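Local coordinates for sugar-binding transport ATP-binding protein (Pyrococcus horikoshii, PDB 1V43) that probably binds and hydrolyses ATP as the ATPase subunit of an ABC transporter that takes up sugars, at residues Thr25-Leu30 with Thr51-Met56. Sequence-based numbering, arbitrary orientation.
Sequences TAVNKL and TTTLRM
Val-27 sets one methyl, CG2, against the helix 50-58 where Thr-52, Thr-53 and Met-56 come together. That methyl lies 3.6 Å from Thr-53 OG1 and 3.9 Å from Thr-52 CB, while Met-56 closes on it with its terminal methyl, CE to CG2 3.8 Å. With CG1 anti to the backbone N (chi1 174°), the other branch, CG2, stands opposite the carbonyl carbon and rests against both threonines. The Val-27 and Thr-53 side chains cross nearly at right angles; Val-27 and Met-56 instead meet end on, the methionine chain bending at its last torsion (chi3 -81°) to carry CE round to the valine. Leu-30 reaches Thr-53 tip to tip, its CD2 being 3.6 Å from Thr-53 CG2 and the same distance from OG1. The hydroxyl of Thr-53 therefore sits among methyl groups, but it is hydrogen-bonded to the carbonyl oxygen of Gly-49, four residues earlier, just before the helix begins. At the other end, Ala-26 CB comes up to Thr-52 OG1 at a looser 4.0 Å. No hydrogen bond joins the two segments; methyl groups of Ala-26, Val-27 and Leu-30 rest on the threonine and methionine side chains. Ala-26 and Val-27 form a classic beta bulge opposite Lys-19, and both CB atoms point to the helix; a G1 bulge at Lys-29 and Leu-30 opposite Leu-17 follows. Strand 12-21 widens the same interface, with Leu-17 touching Met-56 and Lys-19 touching Thr-52. Thr-51 and Thr-52 belong to the ATP site, as does Phe-21 beside Ala-26, although no ATP is bound to this chain here. The arrangement is that of an ABC-transporter ATPase domain, whose antiparallel beta subdomain here packs on the helix that begins at the end of the Walker A P-loop.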
ATOM      1  N   THR A  25      13.764 -28.523  -1.419  1.00 52.33           N
ATOM      2  CA  THR A  25      14.670 -27.789  -2.292  1.00 46.51           C
ATOM      3  C   THR A  25      14.276 -26.314  -2.173  1.00 46.64           C
ATOM      4  O   THR A  25      13.262 -25.892  -2.728  1.00 44.20           O
ATOM      5  CB  THR A  25      14.542 -28.262  -3.759  1.00 44.30           C
ATOM      6  OG1 THR A  25      15.159 -29.551  -3.893  1.00 48.80           O
ATOM      7  CG2 THR A  25      15.216 -27.283  -4.717  1.00 34.61           C
ATOM      8  N   ALA A  26      15.069 -25.548  -1.424  1.00 40.92           N
ATOM      9  CA  ALA A  26      14.804 -24.127  -1.213  1.00 41.37           C
ATOM     10  C   ALA A  26      15.194 -23.284  -2.417  1.00 38.60           C
ATOM     11  O   ALA A  26      14.543 -22.283  -2.708  1.00 40.05           O
ATOM     12  CB  ALA A  26      15.533 -23.629   0.028  1.00 38.39           C
ATOM     13  N   VAL A  27      16.259 -23.685  -3.105  1.00 37.02           N
ATOM     14  CA  VAL A  27      16.726 -22.984  -4.296  1.00 32.12           C
ATOM     15  C   VAL A  27      17.066 -24.043  -5.344  1.00 32.65           C
ATOM     16  O   VAL A  27      17.965 -24.854  -5.151  1.00 33.44           O
ATOM     17  CB  VAL A  27      17.968 -22.121  -3.990  1.00 32.45           C
ATOM     18  CG1 VAL A  27      18.507 -21.516  -5.280  1.00 25.32           C
ATOM     19  CG2 VAL A  27      17.607 -21.012  -3.000  1.00 22.07           C
ATOM     20  N   ASN A  28      16.351 -24.023  -6.462  1.00 35.71           N
ATOM     21  CA  ASN A  28      16.533 -25.036  -7.492  1.00 37.74           C
ATOM     22  C   ASN A  28      17.267 -24.617  -8.750  1.00 35.76           C
ATOM     23  O   ASN A  28      16.677 -23.987  -9.628  1.00 39.63           O
ATOM     24  CB  ASN A  28      15.163 -25.592  -7.886  1.00 44.50           C
ATOM     25  CG  ASN A  28      15.247 -26.946  -8.573  1.00 48.28           C
ATOM     26  OD1 ASN A  28      16.168 -27.215  -9.347  1.00 48.11           O
ATOM     27  ND2 ASN A  28      14.271 -27.804  -8.298  1.00 56.32           N
ATOM     28  N   LYS A  29      18.542 -25.000  -8.849  1.00 33.29           N
ATOM     29  CA  LYS A  29      19.376 -24.699 -10.014  1.00 32.84           C
ATOM     30  C   LYS A  29      19.276 -23.262 -10.530  1.00 36.48           C
ATOM     31  O   LYS A  29      18.984 -23.013 -11.700  1.00 30.06           O
ATOM     32  CB  LYS A  29      19.059 -25.677 -11.160  1.00 40.12           C
ATOM     33  CG  LYS A  29      19.457 -27.122 -10.866  1.00 44.12           C
ATOM     34  CD  LYS A  29      19.307 -28.010 -12.101  1.00 60.67           C
ATOM     35  CE  LYS A  29      19.786 -29.435 -11.827  1.00 63.17           C
ATOM     36  NZ  LYS A  29      19.597 -30.318 -13.018  1.00 70.84           N
ATOM     37  N   LEU A  30      19.545 -22.319  -9.641  1.00 33.97           N
ATOM     38  CA  LEU A  30      19.505 -20.916  -9.988  1.00 28.31           C
ATOM     39  C   LEU A  30      20.708 -20.545 -10.859  1.00 29.29           C
ATOM     40  O   LEU A  30      21.847 -20.871 -10.541  1.00 28.99           O
ATOM     41  CB  LEU A  30      19.501 -20.075  -8.697  1.00 27.32           C
ATOM     42  CG  LEU A  30      19.400 -18.557  -8.812  1.00 25.26           C
ATOM     43  CD1 LEU A  30      18.086 -18.183  -9.455  1.00 27.61           C
ATOM     44  CD2 LEU A  30      19.491 -17.928  -7.418  1.00 26.32           C
ATOM     45  N   THR A  51      15.825 -15.253   0.165  1.00 31.22           N
ATOM     46  CA  THR A  51      16.660 -15.055   1.335  1.00 24.95           C
ATOM     47  C   THR A  51      17.770 -16.096   1.401  1.00 30.41           C
ATOM     48  O   THR A  51      18.919 -15.770   1.732  1.00 30.16           O
ATOM     49  CB  THR A  51      15.816 -15.095   2.610  1.00 30.15           C
ATOM     50  OG1 THR A  51      14.836 -14.053   2.547  1.00 28.64           O
ATOM     51  CG2 THR A  51      16.691 -14.885   3.846  1.00 23.60           C
ATOM     52  N   THR A  52      17.439 -17.346   1.074  1.00 28.88           N
ATOM     53  CA  THR A  52      18.433 -18.410   1.096  1.00 29.91           C
ATOM     54  C   THR A  52      19.545 -18.059   0.112  1.00 28.88           C
ATOM     55  O   THR A  52      20.719 -18.233   0.421  1.00 30.04           O
ATOM     56  CB  THR A  52      17.834 -19.785   0.706  1.00 30.76           C
ATOM     57  OG1 THR A  52      16.801 -20.143   1.636  1.00 38.48           O
ATOM     58  CG2 THR A  52      18.926 -20.851   0.726  1.00 29.53           C
ATOM     59  N   THR A  53      19.164 -17.566  -1.067  1.00 27.31           N
ATOM     60  CA  THR A  53      20.129 -17.157  -2.086  1.00 29.61           C
ATOM     61  C   THR A  53      21.036 -16.041  -1.544  1.00 30.75           C
ATOM     62  O   THR A  53      22.255 -16.115  -1.679  1.00 28.44           O
ATOM     63  CB  THR A  53      19.418 -16.654  -3.366  1.00 32.29           C
ATOM     64  OG1 THR A  53      18.602 -17.705  -3.902  1.00 30.95           O
ATOM     65  CG2 THR A  53      20.436 -16.213  -4.426  1.00 21.94           C
ATOM     66  N   LEU A  54      20.453 -15.018  -0.922  1.00 23.09           N
ATOM     67  CA  LEU A  54      21.271 -13.938  -0.375  1.00 29.64           C
ATOM     68  C   LEU A  54      22.286 -14.493   0.630  1.00 28.75           C
ATOM     69  O   LEU A  54      23.456 -14.114   0.600  1.00 27.94           O
ATOM     70  CB  LEU A  54      20.412 -12.877   0.318  1.00 21.36           C
ATOM     71  CG  LEU A  54      21.126 -11.539   0.554  1.00 27.64           C
ATOM     72  CD1 LEU A  54      21.319 -10.850  -0.784  1.00 21.95           C
ATOM     73  CD2 LEU A  54      20.309 -10.645   1.477  1.00 19.46           C
ATOM     74  N   ARG A  55      21.831 -15.396   1.499  1.00 25.76           N
ATOM     75  CA  ARG A  55      22.685 -16.007   2.513  1.00 28.34           C
ATOM     76  C   ARG A  55      23.816 -16.833   1.897  1.00 25.92           C
ATOM     77  O   ARG A  55      24.919 -16.854   2.428  1.00 28.89           O
ATOM     78  CB  ARG A  55      21.836 -16.861   3.476  1.00 33.86           C
ATOM     79  CG  ARG A  55      20.941 -16.012   4.390  1.00 38.50           C
ATOM     80  CD  ARG A  55      19.996 -16.840   5.256  1.00 41.57           C
ATOM     81  NE  ARG A  55      20.693 -17.840   6.068  1.00 47.11           N
ATOM     82  CZ  ARG A  55      21.374 -17.587   7.185  1.00 40.27           C
ATOM     83  NH1 ARG A  55      21.473 -16.353   7.668  1.00 39.74           N
ATOM     84  NH2 ARG A  55      21.960 -18.586   7.827  1.00 38.99           N
ATOM     85  N   MET A  56      23.555 -17.511   0.782  1.00 27.18           N
ATOM     86  CA  MET A  56      24.611 -18.267   0.122  1.00 26.28           C
ATOM     87  C   MET A  56      25.608 -17.266  -0.482  1.00 28.76           C
ATOM     88  O   MET A  56      26.821 -17.480  -0.447  1.00 25.23           O
ATOM     89  CB  MET A  56      24.051 -19.164  -0.990  1.00 23.55           C
ATOM     90  CG  MET A  56      23.277 -20.384  -0.497  1.00 30.22           C
ATOM     91  SD  MET A  56      22.859 -21.549  -1.826  1.00 35.99           S
ATOM     92  CE  MET A  56      21.392 -20.768  -2.534  1.00 32.63           C
TER